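Local coordinates for GNAT family acetyltransferase (Mycobacterium smegmatis, PDB 6C30), which probably transfers an acetyl group from acetyl-CoA to an amino group of a protein substrate, as a RimJ-type N-acetyltransferase of the GNAT family, at residues 152-157 with 190-195; 11-16 with 88-93. All coordinates share one frame; numbering follows the deposited sequence.

Overall arrangement
Starting from the N terminus, the chain reaches contact 2 first: the loop 11-16, just ahead of strand 17-22, lies against the start of strand 88-94. That closes a long excursion which takes in the first two strands and the helices between residues 37 and 83. The chain then runs through strands 97-105 and 114-121 and helix 130-143 before contact 1 opens on strand 150-155. Contact 1 closes when strand 186-196 returns beside it, with helix 160-169 and strand 172-180 in the intervening sequence. The two closures follow in series, neither nested nor crossed. Both reach the same mixed sheet, on opposite sides of the chain's centre, with their own centres about 22 Å apart.

Contact 1. Residues 152-157 with 190-195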
ATOM      1  N   GLU A 152     -15.387  13.538  15.977  1.00 12.33           N
ATOM      2  CA  GLU A 152     -15.273  14.983  16.074  1.00 12.26           C
ATOM      3  C   GLU A 152     -13.879  15.446  15.682  1.00 12.68           C
ATOM      4  O   GLU A 152     -12.957  14.632  15.577  1.00 12.40           O
ATOM      5  CB  GLU A 152     -15.586  15.458  17.495  1.00 12.48           C
ATOM      6  CG  GLU A 152     -14.558  14.981  18.515  1.00 13.23           C
ATOM      7  CD  GLU A 152     -14.868  15.407  19.937  1.00 13.68           C
ATOM      8  OE1 GLU A 152     -13.928  15.440  20.754  1.00 16.82           O
ATOM      9  OE2 GLU A 152     -16.045  15.699  20.260  1.00 15.01           O
ATOM     10  N   ALA A 153     -13.740  16.745  15.460  1.00 12.31           N
ATOM     11  CA  ALA A 153     -12.436  17.352  15.185  1.00 12.17           C
ATOM     12  C   ALA A 153     -12.418  18.758  15.743  1.00 12.54           C
ATOM     13  O   ALA A 153     -13.474  19.377  15.946  1.00 12.78           O
ATOM     14  CB  ALA A 153     -12.132  17.375  13.691  1.00 13.32           C
ATOM     15  N   THR A 154     -11.219  19.258  16.029  1.00 12.84           N
ATOM     16  CA  THR A 154     -11.070  20.630  16.497  1.00 12.89           C
ATOM     17  C   THR A 154     -10.181  21.404  15.531  1.00 13.43           C
ATOM     18  O   THR A 154      -9.229  20.860  14.949  1.00 16.23           O
ATOM     19  CB  THR A 154     -10.502  20.695  17.936  1.00 13.54           C
ATOM     20  OG1 THR A 154      -9.291  19.929  18.007  1.00 15.85           O
ATOM     21  CG2 THR A 154     -11.507  20.120  18.917  1.00 14.70           C
ATOM     22  N   VAL A 155     -10.513  22.671  15.326  1.00 12.21           N
ATOM     23  CA  VAL A 155      -9.823  23.471  14.328  1.00 13.86           C
ATOM     24  C   VAL A 155      -9.923  24.938  14.732  1.00 13.42           C
ATOM     25  O   VAL A 155     -10.985  25.388  15.148  1.00 13.97           O
ATOM     26  CB  VAL A 155     -10.425  23.219  12.914  1.00 14.20           C
ATOM     27  CG1 VAL A 155     -11.935  23.459  12.892  1.00 15.59           C
ATOM     28  CG2 VAL A 155      -9.717  24.065  11.866  1.00 14.93           C
ATOM     29  N   ARG A 156      -8.820  25.674  14.661  1.00 13.38           N
ATOM     30  CA  ARG A 156      -8.870  27.091  14.992  1.00 13.01           C
ATOM     31  C   ARG A 156      -9.756  27.837  13.997  1.00 14.38           C
ATOM     32  O   ARG A 156      -9.739  27.533  12.796  1.00 14.54           O
ATOM     33  CB  ARG A 156      -7.459  27.693  15.025  1.00 13.59           C
ATOM     34  CG  ARG A 156      -6.658  27.269  16.258  1.00 14.27           C
ATOM     35  CD  ARG A 156      -5.249  27.857  16.258  1.00 13.86           C
ATOM     36  NE  ARG A 156      -5.280  29.311  16.385  1.00 13.40           N
ATOM     37  CZ  ARG A 156      -4.226  30.101  16.202  1.00 16.79           C
ATOM     38  NH1 ARG A 156      -3.050  29.580  15.868  1.00 15.59           N
ATOM     39  NH2 ARG A 156      -4.356  31.417  16.342  1.00 18.40           N
ATOM     40  N   PRO A 157     -10.540  28.813  14.491  1.00 14.05           N
ATOM     41  CA  PRO A 157     -11.353  29.619  13.576  1.00 14.47           C
ATOM     42  C   PRO A 157     -10.500  30.247  12.483  1.00 14.47           C
ATOM     43  O   PRO A 157     -10.989  30.424  11.372  1.00 17.24           O
ATOM     44  CB  PRO A 157     -11.950  30.698  14.483  1.00 15.04           C
ATOM     45  CG  PRO A 157     -11.972  30.083  15.846  1.00 17.12           C
ATOM     46  CD  PRO A 157     -10.782  29.153  15.907  1.00 14.43           C
ATOM     47  N   HIS A 190     -10.642  26.845  19.747  1.00 13.54           N
ATOM     48  CA  HIS A 190     -10.830  25.907  18.645  1.00 13.05           C
ATOM     49  C   HIS A 190     -12.318  25.651  18.451  1.00 13.10           C
ATOM     50  O   HIS A 190     -13.046  25.434  19.427  1.00 13.79           O
ATOM     51  CB  HIS A 190     -10.121  24.572  18.915  1.00 14.25           C
ATOM     52  CG  HIS A 190      -8.635  24.604  18.710  1.00 11.75           C
ATOM     53  ND1 HIS A 190      -7.789  25.348  19.502  1.00 12.08           N
ATOM     54  CD2 HIS A 190      -7.844  23.954  17.817  1.00 12.41           C
ATOM     55  CE1 HIS A 190      -6.542  25.171  19.095  1.00 12.69           C
ATOM     56  NE2 HIS A 190      -6.548  24.324  18.082  1.00 13.21           N
ATOM     57  N   LEU A 191     -12.780  25.695  17.205  1.00 13.80           N
ATOM     58  CA  LEU A 191     -14.102  25.182  16.872  1.00 12.94           C
ATOM     59  C   LEU A 191     -14.138  23.678  17.063  1.00 13.24           C
ATOM     60  O   LEU A 191     -13.141  22.994  16.824  1.00 13.17           O
ATOM     61  CB  LEU A 191     -14.470  25.527  15.429  1.00 16.52           C
ATOM     62  CG  LEU A 191     -14.733  27.009  15.161  1.00 16.73           C
ATOM     63  CD1 LEU A 191     -14.532  27.300  13.694  1.00 18.08           C
ATOM     64  CD2 LEU A 191     -16.133  27.406  15.609  1.00 20.74           C
ATOM     65  N   LEU A 192     -15.277  23.174  17.513  1.00 12.73           N
ATOM     66  CA  LEU A 192     -15.533  21.751  17.568  1.00 12.37           C
ATOM     67  C   LEU A 192     -16.495  21.410  16.446  1.00 13.96           C
ATOM     68  O   LEU A 192     -17.572  22.014  16.345  1.00 13.82           O
ATOM     69  CB  LEU A 192     -16.127  21.358  18.927  1.00 14.39           C
ATOM     70  CG  LEU A 192     -16.511  19.892  19.106  1.00 13.11           C
ATOM     71  CD1 LEU A 192     -15.272  19.012  19.082  1.00 14.00           C
ATOM     72  CD2 LEU A 192     -17.293  19.676  20.401  1.00 15.76           C
ATOM     73  N   VAL A 193     -16.114  20.459  15.605  1.00 12.72           N
ATOM     74  CA  VAL A 193     -16.993  20.001  14.533  1.00 13.17           C
ATOM     75  C   VAL A 193     -17.199  18.490  14.681  1.00 13.14           C
ATOM     76  O   VAL A 193     -16.384  17.814  15.309  1.00 13.07           O
ATOM     77  CB  VAL A 193     -16.437  20.352  13.126  1.00 12.00           C
ATOM     78  CG1 VAL A 193     -16.168  21.848  13.003  1.00 14.68           C
ATOM     79  CG2 VAL A 193     -15.175  19.548  12.811  1.00 13.69           C
ATOM     80  N   ALA A 194     -18.285  17.952  14.124  1.00 13.02           N
ATOM     81  CA  ALA A 194     -18.615  16.555  14.357  1.00 12.85           C
ATOM     82  C   ALA A 194     -19.522  15.984  13.282  1.00 13.11           C
ATOM     83  O   ALA A 194     -20.203  16.715  12.554  1.00 13.65           O
ATOM     84  CB  ALA A 194     -19.282  16.380  15.720  1.00 13.42           C
ATOM     85  N   ILE A 195     -19.529  14.665  13.199  1.00 12.89           N
ATOM     86  CA  ILE A 195     -20.467  13.955  12.346  1.00 13.32           C
ATOM     87  C   ILE A 195     -20.798  12.629  13.032  1.00 15.20           C
ATOM     88  O   ILE A 195     -19.948  12.059  13.720  1.00 14.80           O
ATOM     89  CB  ILE A 195     -19.879  13.755  10.917  1.00 14.86           C
ATOM     90  CG1 ILE A 195     -20.937  13.187   9.965  1.00 14.41           C
ATOM     91  CG2 ILE A 195     -18.609  12.880  10.933  1.00 15.02           C
ATOM     92  CD1 ILE A 195     -20.466  13.076   8.516  1.00 15.89           C
TER
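R156 sets its CG over one face of the H190 imidazole. This atom stands 3.6 Å from the ring centroid, a CH-pi contact offset toward NE2 and CE1. The R156 chain bends at chi3 and carries its guanidinium on past the ring, guanidinium and imidazole planes 46° apart, to a weak hydrogen bond between NH1 and P53 O. On the H190 ring, ND1 bonds to R188 O, which helps fix the rotation of the imidazole.

L191 and V155 share the face of the sheet that also bears A153 and V193. CB of L191 lies 4.1 Å from V155 CG1, while CD1 of L191 reaches P157 CA at 3.9 Å, so this leucine spans the strand end and the turn that follows. Further along that face, the methyl CB of A153 meets V193 CG2 at 3.8 Å. Helix 160-169 covers V155 and L191 here.

On the face bearing T154, L192 is the middle of the packing. CG of L192 lies anti to the backbone N (chi1 177°), and this brings CD1 across to the carboxylate end of E152, 3.6 Å from OE2, and also to T154 CG2. The same OE2 is held by a salt bridge to R150.

Between these two layers the backbones pair by four bonds, two each for A153-V193 and V155-L191. The V193 N to A153 O bond is nearly straight, whereas the L191 N to V155 O bond, at 2.7 Å, is bent at its hydrogen (135°). Strand 186-196 thus slots in antiparallel between 150-155 and 172-180, the inserted last strand that characterises the C-terminal half of the GNAT fold.

Contact 2. Residues 11-16 with 88-93; sequences PGWPDT and LPFVIE
W13 reaches from the N-terminal loop across the start of strand 88-94, meeting L88, P89 and F90 in turn. Its CB lies near L88 CD2, a methyl that also packs on G12 O. With CG anti to the backbone N (chi1 -179°), the indole extends over the strand. CE3 comes first, 3.9 Å from L88 CB. Beyond it CZ3 points at the face of F90, 4.0 Å from CE1, in an edge-to-face pair with planes at 69°. CH2 of W13 meets P89, 3.4 Å from P89 CD and 3.3 Å from P89 O. CZ2 then passes the same P89 CD.

P89 thus covers one face of the six-membered ring, a CH-pi contact displaced toward the rim. P14 covers the opposite face with its CB, a placement consistent with the cis peptide bond between W13 and P14, so the indole is sandwiched between two prolines. The F90 ring has a second neighbour: D15 O lies in its plane at the CE1 edge, 3.3 Å away, a carbonyl oxygen buried with no hydrogen-bond partner. G12 O is satisfied by H141 NE2 of helix 130-143.

A219 of the second subunit also packs on W13, so the indole lies near the dimer contact. This aromatic-proline stacking fastens the N-terminal loop, with no hydrogen bond between the two segments, to the strand that follows the first helices in the GNAT fold.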
ATOM      1  N   PRO A  11     -10.808  -2.889  18.063  1.00 18.22           N
ATOM      2  CA  PRO A  11     -11.484  -3.214  16.804  1.00 20.05           C
ATOM      3  C   PRO A  11     -11.021  -2.313  15.657  1.00 17.80           C
ATOM      4  O   PRO A  11     -10.859  -1.108  15.851  1.00 16.99           O
ATOM      5  CB  PRO A  11     -12.965  -2.973  17.127  1.00 20.47           C
ATOM      6  CG  PRO A  11     -12.948  -2.022  18.284  1.00 20.00           C
ATOM      7  CD  PRO A  11     -11.751  -2.403  19.088  1.00 19.87           C
ATOM      8  N   GLY A  12     -10.799  -2.894  14.484  1.00 18.17           N
ATOM      9  CA  GLY A  12     -10.410  -2.118  13.323  1.00 17.39           C
ATOM     10  C   GLY A  12      -8.937  -1.754  13.300  1.00 15.34           C
ATOM     11  O   GLY A  12      -8.511  -0.986  12.447  1.00 16.28           O
ATOM     12  N   TRP A  13      -8.161  -2.323  14.219  1.00 15.20           N
ATOM     13  CA  TRP A  13      -6.720  -2.062  14.284  1.00 16.11           C
ATOM     14  C   TRP A  13      -5.928  -3.348  14.520  1.00 18.10           C
ATOM     15  O   TRP A  13      -6.320  -4.165  15.352  1.00 18.53           O
ATOM     16  CB  TRP A  13      -6.394  -1.062  15.396  1.00 15.32           C
ATOM     17  CG  TRP A  13      -4.927  -0.769  15.454  1.00 14.86           C
ATOM     18  CD1 TRP A  13      -3.996  -1.362  16.255  1.00 14.39           C
ATOM     19  CD2 TRP A  13      -4.218   0.160  14.634  1.00 14.22           C
ATOM     20  NE1 TRP A  13      -2.746  -0.853  15.987  1.00 14.95           N
ATOM     21  CE2 TRP A  13      -2.859   0.092  15.000  1.00 14.44           C
ATOM     22  CE3 TRP A  13      -4.608   1.051  13.626  1.00 15.05           C
ATOM     23  CZ2 TRP A  13      -1.884   0.893  14.402  1.00 14.23           C
ATOM     24  CZ3 TRP A  13      -3.635   1.843  13.025  1.00 14.47           C
ATOM     25  CH2 TRP A  13      -2.293   1.755  13.415  1.00 14.81           C
ATOM     26  N   PRO A  14      -4.806  -3.535  13.805  1.00 16.27           N
ATOM     27  CA  PRO A  14      -4.348  -2.726  12.672  1.00 16.40           C
ATOM     28  C   PRO A  14      -5.128  -3.073  11.413  1.00 17.98           C
ATOM     29  O   PRO A  14      -5.701  -4.158  11.316  1.00 17.50           O
ATOM     30  CB  PRO A  14      -2.866  -3.099  12.539  1.00 16.69           C
ATOM     31  CG  PRO A  14      -2.755  -4.453  13.130  1.00 19.82           C
ATOM     32  CD  PRO A  14      -3.829  -4.581  14.173  1.00 17.88           C
ATOM     33  N   ASP A  15      -5.159  -2.152  10.460  1.00 14.76           N
ATOM     34  CA  ASP A  15      -5.863  -2.374   9.204  1.00 15.00           C
ATOM     35  C   ASP A  15      -5.354  -1.361   8.202  1.00 14.25           C
ATOM     36  O   ASP A  15      -4.663  -0.401   8.576  1.00 14.14           O
ATOM     37  CB  ASP A  15      -7.382  -2.241   9.392  1.00 16.57           C
ATOM     38  CG  ASP A  15      -8.181  -3.036   8.370  1.00 19.17           C
ATOM     39  OD1 ASP A  15      -7.581  -3.596   7.429  1.00 18.11           O
ATOM     40  OD2 ASP A  15      -9.427  -3.082   8.504  1.00 21.19           O
ATOM     41  N   THR A  16      -5.692  -1.577   6.935  1.00 16.18           N
ATOM     42  CA  THR A  16      -5.515  -0.562   5.913  1.00 16.14           C
ATOM     43  C   THR A  16      -6.889  -0.058   5.489  1.00 17.68           C
ATOM     44  O   THR A  16      -7.909  -0.695   5.761  1.00 17.67           O
ATOM     45  CB  THR A  16      -4.758  -1.102   4.700  1.00 17.31           C
ATOM     46  OG1 THR A  16      -5.545  -2.107   4.047  1.00 18.28           O
ATOM     47  CG2 THR A  16      -3.434  -1.728   5.119  1.00 19.39           C
ATOM     48  N   LEU A  88      -6.028   5.184  16.605  1.00 12.06           N
ATOM     49  CA  LEU A  88      -5.680   4.497  15.356  1.00 12.06           C
ATOM     50  C   LEU A  88      -4.808   5.454  14.549  1.00 13.57           C
ATOM     51  O   LEU A  88      -5.303   6.382  13.897  1.00 12.99           O
ATOM     52  CB  LEU A  88      -6.911   4.074  14.539  1.00 12.92           C
ATOM     53  CG  LEU A  88      -7.808   2.977  15.134  1.00 13.79           C
ATOM     54  CD1 LEU A  88      -8.819   3.520  16.140  1.00 14.50           C
ATOM     55  CD2 LEU A  88      -8.525   2.230  14.014  1.00 15.66           C
ATOM     56  N   PRO A  89      -3.492   5.246  14.608  1.00 11.76           N
ATOM     57  CA  PRO A  89      -2.547   6.156  13.952  1.00 11.99           C
ATOM     58  C   PRO A  89      -2.180   5.704  12.535  1.00 11.41           C
ATOM     59  O   PRO A  89      -1.370   4.795  12.355  1.00 12.05           O
ATOM     60  CB  PRO A  89      -1.332   6.120  14.883  1.00 11.82           C
ATOM     61  CG  PRO A  89      -1.365   4.717  15.465  1.00 13.58           C
ATOM     62  CD  PRO A  89      -2.836   4.367  15.597  1.00 12.98           C
ATOM     63  N   PHE A  90      -2.784   6.339  11.537  1.00 11.48           N
ATOM     64  CA  PHE A  90      -2.504   6.015  10.146  1.00 10.89           C
ATOM     65  C   PHE A  90      -1.572   7.005   9.468  1.00 11.76           C
ATOM     66  O   PHE A  90      -1.462   8.179   9.851  1.00 11.84           O
ATOM     67  CB  PHE A  90      -3.796   5.969   9.319  1.00 11.84           C
ATOM     68  CG  PHE A  90      -4.771   4.903   9.726  1.00 12.11           C
ATOM     69  CD1 PHE A  90      -4.599   3.594   9.292  1.00 13.20           C
ATOM     70  CD2 PHE A  90      -5.897   5.219  10.485  1.00 12.86           C
ATOM     71  CE1 PHE A  90      -5.519   2.609   9.637  1.00 12.93           C
ATOM     72  CE2 PHE A  90      -6.819   4.236  10.842  1.00 12.62           C
ATOM     73  CZ  PHE A  90      -6.624   2.930  10.418  1.00 13.36           C
ATOM     74  N   VAL A  91      -0.933   6.504   8.419  1.00 12.12           N
ATOM     75  CA  VAL A  91      -0.201   7.307   7.448  1.00 10.70           C
ATOM     76  C   VAL A  91      -1.076   7.448   6.213  1.00 11.34           C
ATOM     77  O   VAL A  91      -1.748   6.488   5.801  1.00 11.53           O
ATOM     78  CB  VAL A  91       1.146   6.653   7.087  1.00 10.12           C
ATOM     79  CG1 VAL A  91       1.761   7.272   5.831  1.00 12.52           C
ATOM     80  CG2 VAL A  91       2.098   6.746   8.281  1.00 11.88           C
ATOM     81  N   ILE A  92      -1.086   8.652   5.644  1.00 11.23           N
ATOM     82  CA  ILE A  92      -1.718   8.881   4.347  1.00 11.51           C
ATOM     83  C   ILE A  92      -0.690   8.615   3.265  1.00 12.32           C
ATOM     84  O   ILE A  92       0.383   9.228   3.254  1.00 12.71           O
ATOM     85  CB  ILE A  92      -2.250  10.323   4.204  1.00 11.69           C
ATOM     86  CG1 ILE A  92      -3.161  10.701   5.373  1.00 11.92           C
ATOM     87  CG2 ILE A  92      -2.956  10.493   2.844  1.00 13.01           C
ATOM     88  CD1 ILE A  92      -3.464  12.195   5.441  1.00 13.84           C
ATOM     89  N   GLU A  93      -1.012   7.678   2.373  1.00 12.42           N
ATOM     90  CA  GLU A  93      -0.160   7.387   1.218  1.00 11.90           C
ATOM     91  C   GLU A  93      -0.740   7.985  -0.055  1.00 12.87           C
ATOM     92  O   GLU A  93      -1.947   7.910  -0.288  1.00 14.01           O
ATOM     93  CB  GLU A  93       0.004   5.878   1.006  1.00 14.03           C
ATOM     94  CG  GLU A  93       0.836   5.198   2.086  1.00 14.83           C
ATOM     95  CD  GLU A  93       1.172   3.759   1.748  1.00 17.99           C
ATOM     96  OE1 GLU A  93       0.561   3.190   0.811  1.00 19.64           O
ATOM     97  OE2 GLU A  93       2.052   3.192   2.423  1.00 16.32           O
TER